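Local atomic coordinates of kallistatin (Homo sapiens, PDB entry 6F4V), a protein that inhibits tissue kallikrein as a secreted serpin, forming a stable equimolar complex with the enzyme when its reactive site is cleaved. Residues Ser95-His101 / Lys120-Phe126; Arg181-Asp186 / Val197-Asp203; Glu205-Tyr209 / Leu220-Tyr224. All blocks are in the same frame, centred on the assembly; numbering follows the deposited sequence.

Interaction 1: residues Ser95-His101 / Lys120-Phe126; sequences SALFLSH and KLFHTNF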
loop_
_atom_site.group_PDB
_atom_site.type_symbol
_atom_site.label_atom_id
_atom_site.label_comp_id
_atom_site.label_asym_id
_atom_site.label_seq_id
_atom_site.Cartn_x
_atom_site.Cartn_y
_atom_site.Cartn_z
ATOM N N SER A 95 6.504 -2.042 -12.747
ATOM C CA SER A 95 7.786 -2.335 -12.136
ATOM C C SER A 95 8.879 -1.921 -13.088
ATOM O O SER A 95 8.668 -1.900 -14.298
ATOM C CB SER A 95 7.902 -3.839 -11.892
ATOM O OG SER A 95 6.955 -4.256 -10.900
ATOM N N ALA A 96 10.070 -1.718 -12.547
ATOM C CA ALA A 96 11.220 -1.395 -13.354
ATOM C C ALA A 96 12.501 -1.767 -12.617
ATOM O O ALA A 96 12.547 -1.783 -11.366
ATOM C CB ALA A 96 11.208 0.089 -13.695
ATOM N N LEU A 97 13.531 -2.077 -13.405
ATOM C CA LEU A 97 14.844 -2.253 -12.895
ATOM C C LEU A 97 15.734 -1.209 -13.581
ATOM O O LEU A 97 15.761 -1.103 -14.817
ATOM C CB LEU A 97 15.376 -3.645 -13.241
ATOM C CG LEU A 97 14.610 -4.865 -12.728
ATOM C CD1 LEU A 97 15.272 -6.116 -13.283
ATOM C CD2 LEU A 97 14.592 -4.881 -11.214
ATOM N N PHE A 98 16.453 -0.466 -12.767
ATOM C CA PHE A 98 17.479 0.444 -13.225
ATOM C C PHE A 98 18.807 -0.284 -13.057
ATOM O O PHE A 98 19.220 -0.560 -11.945
ATOM C CB PHE A 98 17.380 1.757 -12.453
ATOM C CG PHE A 98 16.134 2.503 -12.768
ATOM C CD1 PHE A 98 14.951 2.221 -12.098
ATOM C CD2 PHE A 98 16.123 3.470 -13.773
ATOM C CE1 PHE A 98 13.787 2.902 -12.407
ATOM C CE2 PHE A 98 14.954 4.144 -14.094
ATOM C CZ PHE A 98 13.786 3.864 -13.407
ATOM N N LEU A 99 19.432 -0.631 -14.185
ATOM C CA LEU A 99 20.581 -1.526 -14.236
ATOM C C LEU A 99 21.860 -0.756 -14.524
ATOM O O LEU A 99 21.867 0.100 -15.392
ATOM C CB LEU A 99 20.370 -2.527 -15.361
ATOM C CG LEU A 99 19.118 -3.398 -15.296
ATOM C CD1 LEU A 99 19.028 -4.260 -16.542
ATOM C CD2 LEU A 99 19.122 -4.254 -14.042
ATOM N N SER A 100 22.936 -1.074 -13.818
ATOM C CA SER A 100 24.238 -0.457 -14.084
ATOM C C SER A 100 24.620 -0.691 -15.557
ATOM O O SER A 100 24.533 -1.819 -16.032
ATOM C CB SER A 100 25.314 -1.046 -13.160
ATOM O OG SER A 100 26.594 -0.470 -13.418
ATOM N N HIS A 101 24.988 0.375 -16.272
ATOM C CA HIS A 101 25.575 0.261 -17.624
ATOM C C HIS A 101 26.739 -0.743 -17.728
ATOM O O HIS A 101 26.933 -1.321 -18.784
ATOM C CB HIS A 101 26.080 1.631 -18.143
ATOM C CG HIS A 101 25.050 2.425 -18.891
ATOM N ND1 HIS A 101 24.756 3.739 -18.586
ATOM C CD2 HIS A 101 24.269 2.102 -19.953
ATOM C CE1 HIS A 101 23.824 4.186 -19.412
ATOM N NE2 HIS A 101 23.507 3.210 -20.248
ATOM N N LYS A 120 10.069 -3.030 -16.682
ATOM C CA LYS A 120 10.772 -2.289 -17.719
ATOM C C LYS A 120 12.236 -2.195 -17.319
ATOM O O LYS A 120 12.532 -1.894 -16.174
ATOM C CB LYS A 120 10.210 -0.877 -17.837
ATOM C CG LYS A 120 8.814 -0.774 -18.432
ATOM C CD LYS A 120 8.419 0.704 -18.517
ATOM C CE LYS A 120 7.336 0.994 -19.554
ATOM N NZ LYS A 120 5.974 0.806 -18.987
ATOM N N LEU A 121 13.155 -2.416 -18.259
ATOM C CA LEU A 121 14.578 -2.306 -17.961
ATOM C C LEU A 121 15.128 -0.967 -18.443
ATOM O O LEU A 121 14.896 -0.574 -19.583
ATOM C CB LEU A 121 15.356 -3.437 -18.618
ATOM C CG LEU A 121 14.854 -4.855 -18.359
ATOM C CD1 LEU A 121 15.813 -5.848 -19.005
ATOM C CD2 LEU A 121 14.663 -5.141 -16.877
ATOM N N PHE A 122 15.827 -0.271 -17.566
ATOM C CA PHE A 122 16.523 0.946 -17.910
ATOM C C PHE A 122 17.982 0.768 -17.557
ATOM O O PHE A 122 18.318 0.084 -16.576
ATOM C CB PHE A 122 15.963 2.123 -17.134
ATOM C CG PHE A 122 14.530 2.409 -17.421
ATOM C CD1 PHE A 122 14.163 3.137 -18.556
ATOM C CD2 PHE A 122 13.533 1.958 -16.561
ATOM C CE1 PHE A 122 12.816 3.408 -18.823
ATOM C CE2 PHE A 122 12.196 2.220 -16.820
ATOM C CZ PHE A 122 11.834 2.943 -17.955
ATOM N N HIS A 123 18.854 1.382 -18.346
ATOM C CA HIS A 123 20.268 1.388 -18.022
ATOM C C HIS A 123 20.656 2.780 -17.509
ATOM O O HIS A 123 20.095 3.783 -17.946
ATOM C CB HIS A 123 21.070 0.886 -19.226
ATOM C CG HIS A 123 20.841 -0.565 -19.510
ATOM N ND1 HIS A 123 21.625 -1.563 -18.966
ATOM C CD2 HIS A 123 19.872 -1.194 -20.220
ATOM C CE1 HIS A 123 21.177 -2.742 -19.368
ATOM N NE2 HIS A 123 20.109 -2.544 -20.121
ATOM N N THR A 124 21.523 2.822 -16.501
ATOM C CA THR A 124 21.971 4.088 -15.927
ATOM C C THR A 124 23.398 3.977 -15.400
ATOM O O THR A 124 23.905 2.881 -15.130
ATOM C CB THR A 124 21.012 4.589 -14.811
ATOM O OG1 THR A 124 21.402 5.904 -14.367
ATOM C CG2 THR A 124 20.995 3.629 -13.625
ATOM N N ASN A 125 24.035 5.133 -15.263
ATOM C CA ASN A 125 25.393 5.219 -14.735
ATOM C C ASN A 125 25.314 5.587 -13.265
ATOM O O ASN A 125 25.074 6.743 -12.918
ATOM C CB ASN A 125 26.195 6.264 -15.529
ATOM C CG ASN A 125 27.586 6.474 -14.986
ATOM O OD1 ASN A 125 28.118 5.645 -14.244
ATOM N ND2 ASN A 125 28.201 7.596 -15.369
ATOM N N PHE A 126 25.535 4.605 -12.390
ATOM C CA PHE A 126 25.457 4.851 -10.938
ATOM C C PHE A 126 26.606 5.697 -10.354
ATOM O O PHE A 126 26.528 6.121 -9.197
ATOM C CB PHE A 126 25.264 3.531 -10.173
ATOM C CG PHE A 126 23.853 2.957 -10.291
ATOM C CD1 PHE A 126 22.803 3.503 -9.567
ATOM C CD2 PHE A 126 23.584 1.872 -11.124
ATOM C CE1 PHE A 126 21.513 2.978 -9.677
ATOM C CE2 PHE A 126 22.299 1.341 -11.228
ATOM C CZ PHE A 126 21.265 1.909 -10.506
HETATM O O HOH W 1 26.818 2.020 -13.412
#
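Ser95-Ser100 and Lys120-Thr124 run parallel, tied by six backbone hydrogen bonds from Lys120 N to Ser95 O at 3.0 Å through to His101 N to Thr124 O, also 3.0 Å. On the face of Ala96, Phe98 and Phe122, the two phenylalanine rings lie alongside each other, planes 15° apart but displaced so that little of one covers the other. Phe122 CD2 comes over the rim of one Phe98 face, 3.6 Å from Phe98 CE2, while Ala96 CB meets the Phe122 ring at its edge. Helix 129-143 lies against this face, His139 standing edge-to-face to Phe122. This is the beta-alpha-beta crossover of the serpin's large sheet: helix 107-117 covers the other face, where Leu97 and Leu121 extend in the same direction, Leu97 CD1 3.8 Å from Leu121 CD2. Further along, Leu99 CD1 approaches His123 CE1 at 3.9 Å, and the His101 ring lays one face over the backbone of His123 and Thr124. With CG anti to its carbonyl carbon (chi1 -74°), Phe126 swings its ring back so that its edge faces Phe98 O and Ser100 N. A water accepts from Phe126 N at 3.1 Å and also bonds Ser100 OG.

Interaction 2: residues Arg181-Asp186 / Val197-Asp203; sequences RTTPKD and VPMMLQD
Arg181 grips Asp203 end-on, NH1 to Asp203 OD1 and NH2 to Asp203 OD2, both at 2.9 Å. The oxygens lie in or close to the guanidinium plane, yet the nitrogens reach them from above the carboxylate plane, the two planes being 59° apart. Leu201 CG lies over one guanidinium face, toward its rim, with Leu201 CD2 3.4 Å from Arg181 NH2. The Arg181 chain bends at chi3 (74°), which turns its end across Leu201 and onto the acid. Shortened to alanine, Arg181 would probably leave the Asp203 carboxylate without its mate and uncover the side of Leu201 that the guanidinium now shields.

Beyond this pair the strands of a beta hairpin join antiparallel: Thr183 and Met199 exchange two backbone bonds, as do Lys185 and Val197, with Met199 N to Thr183 O at 2.8 Å. Lys185 crosses Met199 at about a right angle, and the packing is tight, Lys185 CG lying 3.4 Å from Met199 CB. Thr182 CG2 touches Pro198 CB at 3.7 Å.

Toward Arg181, waters supplement and then replace the direct bonds. One molecule donates to Arg181 O and to Met199 O; another donates to Thr182 OG1 and accepts from Leu201 N at 3.0 Å. Thr182 OG1 is also bonded to Glu326, while the start of strand 269-282 pairs with the far side of Val197-Gln202 in serpin sheet C. The contact thus changes character along its length, from direct backbone pairing through water bridges to a salt bridge, whose two charges probably offset each other at the partly exposed end.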
loop_
_atom_site.group_PDB
_atom_site.type_symbol
_atom_site.label_atom_id
_atom_site.label_comp_id
_atom_site.label_asym_id
_atom_site.label_seq_id
_atom_site.Cartn_x
_atom_site.Cartn_y
_atom_site.Cartn_z
ATOM N N ARG A 181 -22.007 21.463 -0.591
ATOM C CA ARG A 181 -22.297 21.152 0.826
ATOM C C ARG A 181 -21.053 21.003 1.713
ATOM O O ARG A 181 -21.180 20.881 2.917
ATOM C CB ARG A 181 -23.128 19.879 0.904
ATOM C CG ARG A 181 -24.415 19.937 0.097
ATOM C CD ARG A 181 -25.316 18.758 0.396
ATOM N NE ARG A 181 -25.966 18.866 1.702
ATOM C CZ ARG A 181 -26.788 17.945 2.205
ATOM N NH1 ARG A 181 -27.056 16.833 1.526
ATOM N NH2 ARG A 181 -27.339 18.131 3.394
ATOM N N THR A 182 -19.857 20.990 1.123
ATOM C CA THR A 182 -18.633 20.906 1.898
ATOM C C THR A 182 -18.367 22.234 2.597
ATOM O O THR A 182 -18.416 23.291 1.956
ATOM C CB THR A 182 -17.456 20.513 0.995
ATOM O OG1 THR A 182 -17.760 19.246 0.372
ATOM C CG2 THR A 182 -16.162 20.445 1.768
ATOM N N THR A 183 -18.129 22.177 3.907
ATOM C CA THR A 183 -17.845 23.374 4.713
ATOM C C THR A 183 -16.846 23.015 5.795
ATOM O O THR A 183 -16.825 21.855 6.242
ATOM C CB THR A 183 -19.119 23.972 5.412
ATOM O OG1 THR A 183 -19.714 23.003 6.284
ATOM C CG2 THR A 183 -20.152 24.391 4.427
ATOM N N PRO A 184 -16.035 23.995 6.243
ATOM C CA PRO A 184 -15.096 23.688 7.340
ATOM C C PRO A 184 -15.803 23.243 8.636
ATOM O O PRO A 184 -16.829 23.814 8.992
ATOM C CB PRO A 184 -14.356 25.018 7.566
ATOM C CG PRO A 184 -14.554 25.812 6.318
ATOM C CD PRO A 184 -15.893 25.396 5.775
ATOM N N LYS A 185 -15.262 22.224 9.301
ATOM C CA LYS A 185 -15.787 21.712 10.581
ATOM C C LYS A 185 -14.653 21.317 11.521
ATOM O O LYS A 185 -13.513 21.078 11.095
ATOM C CB LYS A 185 -16.663 20.483 10.373
ATOM C CG LYS A 185 -17.942 20.704 9.596
ATOM C CD LYS A 185 -19.032 21.362 10.437
ATOM C CE LYS A 185 -19.942 22.176 9.555
ATOM N NZ LYS A 185 -21.053 22.765 10.338
ATOM N N ASP A 186 -14.983 21.190 12.796
ATOM C CA ASP A 186 -14.009 20.786 13.782
ATOM C C ASP A 186 -13.694 19.275 13.652
ATOM O O ASP A 186 -14.582 18.474 13.395
ATOM C CB ASP A 186 -14.505 21.078 15.181
ATOM C CG ASP A 186 -14.448 22.556 15.522
ATOM O OD1 ASP A 186 -13.793 23.357 14.802
ATOM O OD2 ASP A 186 -15.047 22.877 16.543
ATOM N N VAL A 197 -11.242 21.288 9.231
ATOM C CA VAL A 197 -11.119 20.556 7.964
ATOM C C VAL A 197 -12.359 20.788 7.131
ATOM O O VAL A 197 -13.447 20.901 7.690
ATOM C CB VAL A 197 -10.920 19.029 8.177
ATOM C CG1 VAL A 197 -9.808 18.773 9.159
ATOM C CG2 VAL A 197 -12.178 18.350 8.686
ATOM N N PRO A 198 -12.209 20.821 5.796
ATOM C CA PRO A 198 -13.414 20.782 4.966
ATOM C C PRO A 198 -14.126 19.444 5.155
ATOM O O PRO A 198 -13.515 18.398 4.956
ATOM C CB PRO A 198 -12.901 20.947 3.531
ATOM C CG PRO A 198 -11.441 21.136 3.602
ATOM C CD PRO A 198 -10.968 20.946 5.010
ATOM N N MET A 199 -15.361 19.499 5.610
ATOM C CA MET A 199 -16.177 18.342 5.857
ATOM C C MET A 199 -17.221 18.199 4.769
ATOM O O MET A 199 -18.078 19.076 4.579
ATOM C CB MET A 199 -16.833 18.445 7.243
ATOM C CG MET A 199 -17.476 17.151 7.731
ATOM S SD MET A 199 -16.264 15.856 8.150
ATOM C CE MET A 199 -15.606 16.483 9.674
ATOM N N MET A 200 -17.142 17.088 4.051
ATOM C CA MET A 200 -18.125 16.745 3.034
ATOM C C MET A 200 -19.338 16.200 3.729
ATOM O O MET A 200 -19.224 15.631 4.819
ATOM C CB MET A 200 -17.569 15.690 2.045
ATOM C CG MET A 200 -16.198 16.064 1.558
ATOM S SD MET A 200 -15.548 15.005 0.292
ATOM C CE MET A 200 -15.299 13.497 1.270
ATOM N N LEU A 201 -20.492 16.350 3.096
ATOM C CA LEU A 201 -21.759 15.884 3.662
ATOM C C LEU A 201 -22.658 15.292 2.574
ATOM O O LEU A 201 -22.856 15.902 1.536
ATOM C CB LEU A 201 -22.480 17.049 4.344
ATOM C CG LEU A 201 -23.911 16.788 4.836
ATOM C CD1 LEU A 201 -23.903 15.687 5.873
ATOM C CD2 LEU A 201 -24.524 18.072 5.385
ATOM N N GLN A 202 -23.168 14.088 2.811
ATOM C CA GLN A 202 -24.276 13.537 2.057
ATOM C C GLN A 202 -25.238 12.915 3.043
ATOM O O GLN A 202 -24.816 12.359 4.033
ATOM C CB GLN A 202 -23.858 12.531 0.959
ATOM C CG GLN A 202 -23.105 11.305 1.394
ATOM C CD GLN A 202 -22.821 10.376 0.243
ATOM O OE1 GLN A 202 -23.712 9.659 -0.213
ATOM N NE2 GLN A 202 -21.577 10.367 -0.231
ATOM N N ASP A 203 -26.538 13.055 2.774
ATOM C CA ASP A 203 -27.577 12.520 3.660
ATOM C C ASP A 203 -28.810 11.910 2.969
ATOM O O ASP A 203 -29.774 11.553 3.654
ATOM C CB ASP A 203 -27.988 13.580 4.662
ATOM C CG ASP A 203 -28.535 14.848 3.996
ATOM O OD1 ASP A 203 -28.792 14.858 2.778
ATOM O OD2 ASP A 203 -28.674 15.856 4.698
HETATM O O HOH W 2 -20.452 19.848 5.632
HETATM O O HOH W 3 -19.994 17.574 0.420
#

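Interaction 3: residues Glu205-Tyr209 / Leu220-Tyr224; sequences EHHWY and LRMDY. With NA (sodium ion), chain J.
Trp208 and Arg221 extend alongside each other in the same direction, on neighbouring strands of a beta hairpin in serpin sheet B. The guanidinium sits over the face of the indole's five-membered ring in a cation-pi contact, Arg221 CZ 4.0 Å from the Trp208 ring centroid and 20° off its normal. The stack is not flat: the planes are 36° apart, which brings Arg221 NH2 in toward the rim, 3.2 Å from Trp208 CD1. Arg221 CG is anti to the backbone N (chi1 -166°), and a bend at chi3 carries the group across to the tryptophan. Asp223, two residues on, fixes its rotation with a salt bridge: Arg221 NH2 donates close to its own plane into the syn lone pair of Asp223 OD2 at 3.2 Å, and a weak bond runs from Arg221 NE to Asp223 OD1. Trp208 also meets the ring of Tyr265.

In the backbone, Arg221 N donates to Trp208 O at 2.9 Å. A water then fills in for direct strand pairing, donating to Arg221 O at 2.6 Å, accepting from Trp208 N and bonding His207 ND1. Leu220 CD1 lies 3.9 Å from His207 CB, and Met222 CE approaches the same imidazole. Leu220 and Met222 also pack on Leu270, and Tyr209 OH bonds both Lys267 O and a polar side chain of a neighbouring chain. Past the strand, a sodium ion is coordinated by Tyr224 O at a metal-to-oxygen distance of 2.2 Å, by Gly226 O and by three waters. One of these waters also donates weakly to Asp223 OD1.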
loop_
_atom_site.group_PDB
_atom_site.type_symbol
_atom_site.label_atom_id
_atom_site.label_comp_id
_atom_site.label_asym_id
_atom_site.label_seq_id
_atom_site.Cartn_x
_atom_site.Cartn_y
_atom_site.Cartn_z
ATOM N N GLU A 205 -28.507 9.208 0.658
ATOM C CA GLU A 205 -28.191 7.889 0.132
ATOM C C GLU A 205 -28.230 6.825 1.217
ATOM O O GLU A 205 -28.038 7.126 2.385
ATOM C CB GLU A 205 -26.799 7.893 -0.474
ATOM C CG GLU A 205 -26.611 8.886 -1.597
ATOM C CD GLU A 205 -27.477 8.555 -2.787
ATOM O OE1 GLU A 205 -27.358 7.424 -3.310
ATOM O OE2 GLU A 205 -28.281 9.422 -3.181
ATOM N N HIS A 206 -28.495 5.587 0.807
ATOM C CA HIS A 206 -28.252 4.423 1.664
ATOM C C HIS A 206 -26.771 4.098 1.583
ATOM O O HIS A 206 -26.173 4.250 0.531
ATOM C CB HIS A 206 -29.060 3.214 1.224
ATOM C CG HIS A 206 -30.489 3.239 1.684
ATOM N ND1 HIS A 206 -31.295 4.348 1.551
ATOM C CD2 HIS A 206 -31.253 2.288 2.280
ATOM C CE1 HIS A 206 -32.489 4.087 2.061
ATOM N NE2 HIS A 206 -32.491 2.842 2.504
ATOM N N HIS A 207 -26.209 3.644 2.697
ATOM C CA HIS A 207 -24.821 3.199 2.764
ATOM C C HIS A 207 -24.708 1.894 3.533
ATOM O O HIS A 207 -25.606 1.558 4.313
ATOM C CB HIS A 207 -24.003 4.281 3.474
ATOM C CG HIS A 207 -23.636 5.417 2.588
ATOM N ND1 HIS A 207 -22.558 5.366 1.732
ATOM C CD2 HIS A 207 -24.230 6.617 2.390
ATOM C CE1 HIS A 207 -22.489 6.499 1.060
ATOM N NE2 HIS A 207 -23.487 7.277 1.445
ATOM N N TRP A 208 -23.591 1.180 3.319
ATOM C CA TRP A 208 -23.290 -0.061 4.012
ATOM C C TRP A 208 -22.487 0.322 5.231
ATOM O O TRP A 208 -21.330 0.770 5.090
ATOM C CB TRP A 208 -22.474 -0.986 3.112
ATOM C CG TRP A 208 -23.223 -1.494 1.968
ATOM C CD1 TRP A 208 -23.245 -0.992 0.694
ATOM C CD2 TRP A 208 -24.064 -2.635 1.968
ATOM N NE1 TRP A 208 -24.058 -1.768 -0.103
ATOM C CE2 TRP A 208 -24.571 -2.785 0.658
ATOM C CE3 TRP A 208 -24.437 -3.555 2.949
ATOM C CZ2 TRP A 208 -25.458 -3.823 0.309
ATOM C CZ3 TRP A 208 -25.309 -4.594 2.593
ATOM C CH2 TRP A 208 -25.787 -4.723 1.292
ATOM N N TYR A 209 -23.094 0.227 6.415
ATOM C CA TYR A 209 -22.384 0.542 7.658
ATOM C C TYR A 209 -22.937 -0.219 8.852
ATOM O O TYR A 209 -24.065 -0.705 8.827
ATOM C CB TYR A 209 -22.375 2.061 7.951
ATOM C CG TYR A 209 -23.752 2.638 8.269
ATOM C CD1 TYR A 209 -24.682 2.859 7.256
ATOM C CD2 TYR A 209 -24.115 2.949 9.584
ATOM C CE1 TYR A 209 -25.937 3.378 7.540
ATOM C CE2 TYR A 209 -25.370 3.460 9.883
ATOM C CZ TYR A 209 -26.278 3.670 8.847
ATOM O OH TYR A 209 -27.509 4.197 9.120
ATOM N N LEU A 220 -17.848 1.803 7.934
ATOM C CA LEU A 220 -18.530 2.206 6.703
ATOM C C LEU A 220 -17.788 1.573 5.566
ATOM O O LEU A 220 -16.555 1.672 5.519
ATOM C CB LEU A 220 -18.448 3.735 6.562
ATOM C CG LEU A 220 -18.879 4.344 5.213
ATOM C CD1 LEU A 220 -20.347 4.058 4.908
ATOM C CD2 LEU A 220 -18.657 5.841 5.247
ATOM N N ARG A 221 -18.493 0.947 4.619
ATOM C CA ARG A 221 -17.835 0.536 3.394
ATOM C C ARG A 221 -18.448 1.350 2.257
ATOM O O ARG A 221 -19.689 1.359 2.108
ATOM C CB ARG A 221 -18.037 -0.947 3.131
ATOM C CG ARG A 221 -17.138 -1.553 2.063
ATOM C CD ARG A 221 -17.693 -2.926 1.620
ATOM N NE ARG A 221 -18.793 -2.806 0.685
ATOM C CZ ARG A 221 -20.064 -3.255 0.781
ATOM N NH1 ARG A 221 -20.524 -3.932 1.796
ATOM N NH2 ARG A 221 -20.907 -2.998 -0.224
ATOM N N MET A 222 -17.604 2.073 1.519
ATOM C CA MET A 222 -18.045 2.826 0.353
ATOM C C MET A 222 -17.508 2.177 -0.909
ATOM O O MET A 222 -16.323 1.813 -1.008
ATOM C CB MET A 222 -17.606 4.285 0.425
ATOM C CG MET A 222 -18.339 5.067 1.480
ATOM S SD MET A 222 -17.809 6.787 1.550
ATOM C CE MET A 222 -18.584 7.400 0.062
ATOM N N ASP A 223 -18.393 2.011 -1.874
ATOM C CA ASP A 223 -18.016 1.385 -3.124
ATOM C C ASP A 223 -17.515 2.446 -4.073
ATOM O O ASP A 223 -18.011 3.577 -4.080
ATOM C CB ASP A 223 -19.204 0.613 -3.731
ATOM C CG ASP A 223 -19.547 -0.655 -2.914
ATOM O OD1 ASP A 223 -18.620 -1.376 -2.499
ATOM O OD2 ASP A 223 -20.707 -0.870 -2.555
ATOM N N TYR A 224 -16.540 2.055 -4.878
ATOM C CA TYR A 224 -16.111 2.818 -6.037
ATOM C C TYR A 224 -16.784 2.274 -7.292
ATOM O O TYR A 224 -17.279 1.139 -7.311
ATOM C CB TYR A 224 -14.617 2.730 -6.208
ATOM C CG TYR A 224 -13.812 3.320 -5.070
ATOM C CD1 TYR A 224 -13.788 4.702 -4.853
ATOM C CD2 TYR A 224 -13.114 2.508 -4.190
ATOM C CE1 TYR A 224 -13.052 5.254 -3.835
ATOM C CE2 TYR A 224 -12.389 3.052 -3.135
ATOM C CZ TYR A 224 -12.328 4.412 -2.977
ATOM O OH TYR A 224 -11.613 4.955 -1.935
HETATM NA NA NA J . -17.882 -0.969 -7.606
HETATM O O HOH W 4 -21.856 2.632 1.311
HETATM O O HOH W 5 -17.187 -1.800 -5.523
HETATM O O HOH W 6 -18.904 -0.577 -9.817
HETATM O O HOH W 7 -20.092 -0.674 -7.025
#

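From the N terminus, interaction 1 comes first: strand 89-100 leads through helix 107-117 into strand 120-124, closing the crossover at the edge of serpin sheet A. Interaction 2 closes the hairpin of strands 183-188 and 193-202 in sheet C, which joins sheet A through the long strand 269-282; its centre lies about 46 Å from that of interaction 1. Interaction 3 follows at once, closing the hairpin of strands 206-211 and 217-223 in sheet B. The three loops are in series; none nests within or crosses another. Interactions 2 and 3 touch, probably through a hydrogen bond between His207 NE2 and Gln202 OE1 at 2.9 Å, which links sheet C to sheet B.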